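Local coordinates for ferritin heavy chain (Trichoplusia ni, PDB 1Z6O), which oxidises ferrous iron and takes it up for storage as ferric hydroxide inside a secreted shell of twelve heavy and twelve light chains, at residues M[17-20]-M[21-24]; M[143-146]-M[147-151]. One frame throughout, in Å; residues are numbered along the deposited sequence.

Contact 1 of 2, residues M[17-20]-M[21-24]; sequences MHRS and CRNS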
ATOM      1  N   MET M  17     -26.490 -22.668 -47.720  1.00 16.17           N
ATOM      2  CA  MET M  17     -27.314 -23.686 -47.078  1.00 17.13           C
ATOM      3  C   MET M  17     -28.384 -24.213 -48.028  1.00 21.33           C
ATOM      4  O   MET M  17     -28.930 -23.462 -48.838  1.00 18.41           O
ATOM      5  CB  MET M  17     -27.997 -23.127 -45.825  1.00 17.44           C
ATOM      6  CG  MET M  17     -27.039 -22.938 -44.644  1.00 19.30           C
ATOM      7  SD  MET M  17     -27.945 -22.504 -43.134  1.00 21.94           S
ATOM      8  CE  MET M  17     -28.893 -24.013 -42.865  1.00 16.70           C
ATOM      9  N   HIS M  18     -28.675 -25.504 -47.936  1.00 17.15           N
ATOM     10  CA  HIS M  18     -29.716 -26.082 -48.784  1.00 20.88           C
ATOM     11  C   HIS M  18     -31.025 -26.182 -48.025  1.00 21.47           C
ATOM     12  O   HIS M  18     -31.058 -26.141 -46.787  1.00 17.48           O
ATOM     13  CB  HIS M  18     -29.271 -27.435 -49.348  1.00 21.78           C
ATOM     14  CG  HIS M  18     -28.399 -27.300 -50.557  1.00 28.36           C
ATOM     15  ND1 HIS M  18     -27.303 -26.460 -50.591  1.00 27.51           N
ATOM     16  CD2 HIS M  18     -28.486 -27.855 -51.790  1.00 25.67           C
ATOM     17  CE1 HIS M  18     -26.755 -26.503 -51.794  1.00 26.51           C
ATOM     18  NE2 HIS M  18     -27.453 -27.341 -52.540  1.00 28.66           N
ATOM     19  N   ARG M  19     -32.110 -26.312 -48.778  1.00 19.97           N
ATOM     20  CA  ARG M  19     -33.455 -26.325 -48.223  1.00 21.22           C
ATOM     21  C   ARG M  19     -33.814 -27.321 -47.136  1.00 18.41           C
ATOM     22  O   ARG M  19     -34.423 -26.951 -46.133  1.00 19.47           O
ATOM     23  CB  ARG M  19     -34.473 -26.437 -49.373  1.00 27.73           C
ATOM     24  CG  ARG M  19     -35.920 -26.613 -48.918  1.00 38.94           C
ATOM     25  CD  ARG M  19     -36.904 -26.284 -50.046  1.00 53.62           C
ATOM     26  NE  ARG M  19     -37.148 -24.842 -50.126  1.00 73.44           N
ATOM     27  CZ  ARG M  19     -37.973 -24.169 -49.321  1.00 77.96           C
ATOM     28  NH1 ARG M  19     -38.656 -24.803 -48.370  1.00 68.72           N
ATOM     29  NH2 ARG M  19     -38.103 -22.855 -49.453  1.00 76.35           N
ATOM     30  N   SER M  20     -33.472 -28.586 -47.321  1.00 17.01           N
ATOM     31  CA  SER M  20     -33.839 -29.568 -46.312  1.00 22.39           C
ATOM     32  C   SER M  20     -33.184 -29.236 -44.959  1.00 22.54           C
ATOM     33  O   SER M  20     -33.821 -29.281 -43.905  1.00 17.40           O
ATOM     34  CB  SER M  20     -33.432 -30.964 -46.785  1.00 27.16           C
ATOM     35  OG  SER M  20     -33.662 -31.912 -45.761  1.00 42.68           O
ATOM     36  N   CYS M  21     -31.906 -28.902 -45.003  1.00 18.83           N
ATOM     37  CA  CYS M  21     -31.167 -28.550 -43.792  1.00 19.64           C
ATOM     38  C   CYS M  21     -31.755 -27.269 -43.172  1.00 17.94           C
ATOM     39  O   CYS M  21     -32.014 -27.204 -41.969  1.00 17.72           O
ATOM     40  CB  CYS M  21     -29.695 -28.360 -44.160  1.00 17.97           C
ATOM     41  SG  CYS M  21     -28.625 -27.834 -42.785  1.00 20.85           S
ATOM     42  N   ARG M  22     -31.991 -26.256 -43.997  1.00 16.49           N
ATOM     43  CA  ARG M  22     -32.544 -25.013 -43.487  1.00 18.35           C
ATOM     44  C   ARG M  22     -33.921 -25.229 -42.860  1.00 20.65           C
ATOM     45  O   ARG M  22     -34.215 -24.685 -41.797  1.00 17.43           O
ATOM     46  CB  ARG M  22     -32.626 -23.968 -44.604  1.00 19.15           C
ATOM     47  CG  ARG M  22     -32.988 -22.577 -44.101  1.00 27.25           C
ATOM     48  CD  ARG M  22     -32.856 -21.530 -45.207  1.00 32.41           C
ATOM     49  NE  ARG M  22     -33.701 -21.867 -46.347  1.00 31.63           N
ATOM     50  CZ  ARG M  22     -33.245 -22.239 -47.540  1.00 39.28           C
ATOM     51  NH1 ARG M  22     -31.939 -22.317 -47.771  1.00 38.34           N
ATOM     52  NH2 ARG M  22     -34.103 -22.565 -48.497  1.00 36.57           N
ATOM     53  N   ASN M  23     -34.770 -26.031 -43.500  1.00 17.81           N
ATOM     54  CA  ASN M  23     -36.089 -26.278 -42.932  1.00 17.97           C
ATOM     55  C   ASN M  23     -36.003 -27.038 -41.611  1.00 16.52           C
ATOM     56  O   ASN M  23     -36.798 -26.790 -40.706  1.00 17.13           O
ATOM     57  CB  ASN M  23     -36.988 -27.031 -43.932  1.00 19.57           C
ATOM     58  CG  ASN M  23     -37.469 -26.125 -45.066  1.00 29.06           C
ATOM     59  OD1 ASN M  23     -37.424 -24.899 -44.952  1.00 30.23           O
ATOM     60  ND2 ASN M  23     -37.934 -26.725 -46.155  1.00 31.60           N
ATOM     61  N   SER M  24     -35.060 -27.971 -41.491  1.00 15.77           N
ATOM     62  CA  SER M  24     -34.913 -28.701 -40.228  1.00 16.66           C
ATOM     63  C   SER M  24     -34.453 -27.743 -39.127  1.00 16.00           C
ATOM     64  O   SER M  24     -34.858 -27.883 -37.976  1.00 15.88           O
ATOM     65  CB  SER M  24     -33.892 -29.845 -40.351  1.00 19.30           C
ATOM     66  OG  SER M  24     -34.406 -30.873 -41.165  1.00 32.09           O
TER
HETATM   67  O   HOH W   1     -35.949 -30.942 -43.656  1.00 36.22           O

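Contact 2 of 2, residues M[143-146]-M[147-151]; sequences DYLT and GDFLE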
ATOM      1  N   ASP M 143     -21.065 -29.975 -37.641  1.00 15.40           N
ATOM      2  CA  ASP M 143     -20.044 -29.892 -36.594  1.00 18.28           C
ATOM      3  C   ASP M 143     -20.511 -29.009 -35.434  1.00 18.43           C
ATOM      4  O   ASP M 143     -20.305 -29.336 -34.265  1.00 19.52           O
ATOM      5  CB  ASP M 143     -18.758 -29.304 -37.181  1.00 20.32           C
ATOM      6  CG  ASP M 143     -17.689 -29.083 -36.123  1.00 29.20           C
ATOM      7  OD1 ASP M 143     -17.082 -30.078 -35.734  1.00 33.95           O
ATOM      8  OD2 ASP M 143     -17.484 -27.935 -35.673  1.00 38.25           O
ATOM      9  N   TYR M 144     -21.138 -27.886 -35.761  1.00 15.92           N
ATOM     10  CA  TYR M 144     -21.647 -26.967 -34.746  1.00 16.72           C
ATOM     11  C   TYR M 144     -22.738 -27.631 -33.894  1.00 19.25           C
ATOM     12  O   TYR M 144     -22.731 -27.544 -32.658  1.00 18.68           O
ATOM     13  CB  TYR M 144     -22.214 -25.723 -35.431  1.00 18.56           C
ATOM     14  CG  TYR M 144     -22.766 -24.693 -34.475  1.00 21.34           C
ATOM     15  CD1 TYR M 144     -21.948 -24.110 -33.501  1.00 31.58           C
ATOM     16  CD2 TYR M 144     -24.091 -24.278 -34.556  1.00 25.90           C
ATOM     17  CE1 TYR M 144     -22.439 -23.132 -32.636  1.00 31.64           C
ATOM     18  CE2 TYR M 144     -24.595 -23.294 -33.693  1.00 29.76           C
ATOM     19  CZ  TYR M 144     -23.760 -22.729 -32.741  1.00 35.67           C
ATOM     20  OH  TYR M 144     -24.238 -21.750 -31.900  1.00 38.92           O
ATOM     21  N   LEU M 145     -23.687 -28.290 -34.549  1.00 14.91           N
ATOM     22  CA  LEU M 145     -24.763 -28.961 -33.816  1.00 15.46           C
ATOM     23  C   LEU M 145     -24.225 -30.108 -32.967  1.00 17.23           C
ATOM     24  O   LEU M 145     -24.722 -30.371 -31.872  1.00 17.42           O
ATOM     25  CB  LEU M 145     -25.808 -29.518 -34.791  1.00 14.29           C
ATOM     26  CG  LEU M 145     -26.594 -28.435 -35.553  1.00 19.20           C
ATOM     27  CD1 LEU M 145     -27.457 -29.077 -36.631  1.00 17.80           C
ATOM     28  CD2 LEU M 145     -27.459 -27.639 -34.571  1.00 20.75           C
ATOM     29  N   THR M 146     -23.214 -30.795 -33.475  1.00 14.29           N
ATOM     30  CA  THR M 146     -22.659 -31.928 -32.749  1.00 16.64           C
ATOM     31  C   THR M 146     -21.813 -31.503 -31.544  1.00 22.45           C
ATOM     32  O   THR M 146     -22.008 -31.998 -30.432  1.00 22.28           O
ATOM     33  CB  THR M 146     -21.783 -32.805 -33.670  1.00 19.31           C
ATOM     34  OG1 THR M 146     -22.566 -33.278 -34.775  1.00 18.20           O
ATOM     35  CG2 THR M 146     -21.239 -34.010 -32.900  1.00 18.99           C
ATOM     36  N   GLY M 147     -20.894 -30.570 -31.767  1.00 19.36           N
ATOM     37  CA  GLY M 147     -19.993 -30.143 -30.707  1.00 22.08           C
ATOM     38  C   GLY M 147     -20.538 -29.179 -29.674  1.00 28.52           C
ATOM     39  O   GLY M 147     -20.044 -29.123 -28.551  1.00 35.14           O
ATOM     40  N   ASP M 148     -21.539 -28.399 -30.049  1.00 24.68           N
ATOM     41  CA  ASP M 148     -22.134 -27.442 -29.123  1.00 26.49           C
ATOM     42  C   ASP M 148     -23.473 -27.925 -28.584  1.00 25.31           C
ATOM     43  O   ASP M 148     -23.634 -28.129 -27.383  1.00 25.76           O
ATOM     44  CB  ASP M 148     -22.347 -26.100 -29.815  1.00 31.64           C
ATOM     45  CG  ASP M 148     -21.091 -25.259 -29.847  1.00 58.78           C
ATOM     46  OD1 ASP M 148     -20.954 -24.371 -28.975  1.00 63.27           O
ATOM     47  OD2 ASP M 148     -20.241 -25.491 -30.737  1.00 63.93           O
ATOM     48  N   PHE M 149     -24.435 -28.114 -29.479  1.00 19.20           N
ATOM     49  CA  PHE M 149     -25.759 -28.534 -29.047  1.00 18.38           C
ATOM     50  C   PHE M 149     -25.842 -29.921 -28.438  1.00 21.07           C
ATOM     51  O   PHE M 149     -26.401 -30.067 -27.354  1.00 21.56           O
ATOM     52  CB  PHE M 149     -26.761 -28.382 -30.195  1.00 19.30           C
ATOM     53  CG  PHE M 149     -27.213 -26.960 -30.392  1.00 22.04           C
ATOM     54  CD1 PHE M 149     -26.339 -26.008 -30.900  1.00 25.57           C
ATOM     55  CD2 PHE M 149     -28.477 -26.555 -29.970  1.00 26.04           C
ATOM     56  CE1 PHE M 149     -26.714 -24.659 -30.976  1.00 28.91           C
ATOM     57  CE2 PHE M 149     -28.859 -25.210 -30.041  1.00 26.62           C
ATOM     58  CZ  PHE M 149     -27.973 -24.266 -30.541  1.00 23.80           C
ATOM     59  N   LEU M 150     -25.294 -30.943 -29.094  1.00 17.26           N
ATOM     60  CA  LEU M 150     -25.375 -32.281 -28.500  1.00 17.58           C
ATOM     61  C   LEU M 150     -24.588 -32.351 -27.193  1.00 19.01           C
ATOM     62  O   LEU M 150     -24.984 -33.047 -26.261  1.00 18.52           O
ATOM     63  CB  LEU M 150     -24.882 -33.359 -29.476  1.00 15.72           C
ATOM     64  CG  LEU M 150     -25.834 -33.653 -30.647  1.00 18.44           C
ATOM     65  CD1 LEU M 150     -25.307 -34.863 -31.454  1.00 15.58           C
ATOM     66  CD2 LEU M 150     -27.243 -33.967 -30.105  1.00 18.19           C
ATOM     67  N   GLU M 151     -23.476 -31.631 -27.117  1.00 18.30           N
ATOM     68  CA  GLU M 151     -22.671 -31.619 -25.889  1.00 20.89           C
ATOM     69  C   GLU M 151     -23.557 -31.170 -24.714  1.00 21.83           C
ATOM     70  O   GLU M 151     -23.615 -31.823 -23.664  1.00 22.09           O
ATOM     71  CB  GLU M 151     -21.497 -30.649 -26.058  1.00 26.98           C
ATOM     72  CG  GLU M 151     -20.690 -30.374 -24.793  1.00 34.54           C
ATOM     73  CD  GLU M 151     -19.943 -31.594 -24.293  1.00 44.15           C
ATOM     74  OE1 GLU M 151     -19.807 -32.572 -25.062  1.00 39.89           O
ATOM     75  OE2 GLU M 151     -19.479 -31.575 -23.133  1.00 47.48           O
TER
HETATM   76  O   HOH W   2     -18.895 -27.306 -32.197  1.00 41.11           O

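Contact 1 of 2, residues M[17-20]-M[21-24]
A local helix-start contact over the first turns of helix 19-47, with His18 at the N-cap position, is built on the backbone bond from Arg22 N to His18 O, 2.9 Å long and nearly straight at 165°. Asn23 N to Arg19 O at 2.8 Å and Ser24 N to Ser20 O repeat the i to i+4 pattern. Ser20 O also accepts a hydrogen bond from a water 2.7 Å away, which hydrogen-bonds Ser24 OG as well and so bridges the two serines. On the buried side, Met17 reaches forward along the turn: its chain bends at chi3 (65°), bringing CE to 3.8 Å from Cys21 SG. That sulfur is joined to Cys130 in a disulfide, so the first long helix of the ferritin four-helix bundle is tied covalently to the end of helix 105-132, while Met17 and Cys21 both pack on Leu141 of helix 139-168. At the outer surface one face of the Arg22 guanidinium lies over Arg19 CA, with NH2 3.8 Å from that carbon. The guanidinium planes of Arg19 and Arg22 stand 86° apart and their NH2 atoms 4.1 Å apart, a like-charge approach probably eased by the weak, long ion pair from Arg22 to Glu83.

Contact 2 of 2, residues M[143-146]-M[147-151]
Tyr144 and Phe149 meet in an offset edge-to-face pair within helix 139-168, the edge of Phe149 turned to the face of Tyr144, with planes at 67° and centroids 5.7 Å apart. Around them the backbone changes its bonding pattern. Gly147 N donates to Asp143 O at 2.8 Å and Asp148 N to Tyr144 O at 3.0 Å, both i to i+4, but Leu150 N reaches back five residues to Leu145 O at 2.9 Å. This pi-type turn widens the fourth long helix of the ferritin bundle locally, beside the bound iron of the ferroxidase site: Phe149 packs near the iron ligands Glu32 and His70. Thr146 O, buried here, has no polar partner in the model and faces Leu150 CB at 3.3 Å instead. The Thr146 hydroxyl is satisfied by Val142 O, and Glu151 OE1 by His140 of a neighbouring subunit. A water 2.7 Å from Asp148 OD2 also reaches Asp143 O, but has more acceptors than protons and cannot serve all at once; OD1 has a weak, long ion pair with Lys73. With CG anti to the backbone N (chi1 -180°), the Tyr144 ring reaches forward: CD1 lies 3.5 Å from Asp148 OD2, and CE2 meets Phe149 CE1. Replacing this tyrosine with an alanine would probably leave the Phe149 edge without its aromatic partner and strip the Asp148 carboxylate of the ring it rests against.

How the contacts relate
Contact 1 comes first along the chain, at the start of helix 19-47, and contact 2 follows in helix 139-168, both in the same four-helix bundle. Their centres are about 17 Å apart and their nearest atoms about 6 Å, so they do not touch; Leu141, two residues before the segment 143-146 on the same helix, packs on contact 1 and connects the two regions. Helix 105-132 borders both, touching Ser24 in contact 1 and Leu145 in contact 2 through Val126. Contact 1 lies about 20 Å from the chain centre, at a disulfide-fastened bundle end, whereas contact 2, about 13 Å from it, adjoins the iron site and neighbouring subunits.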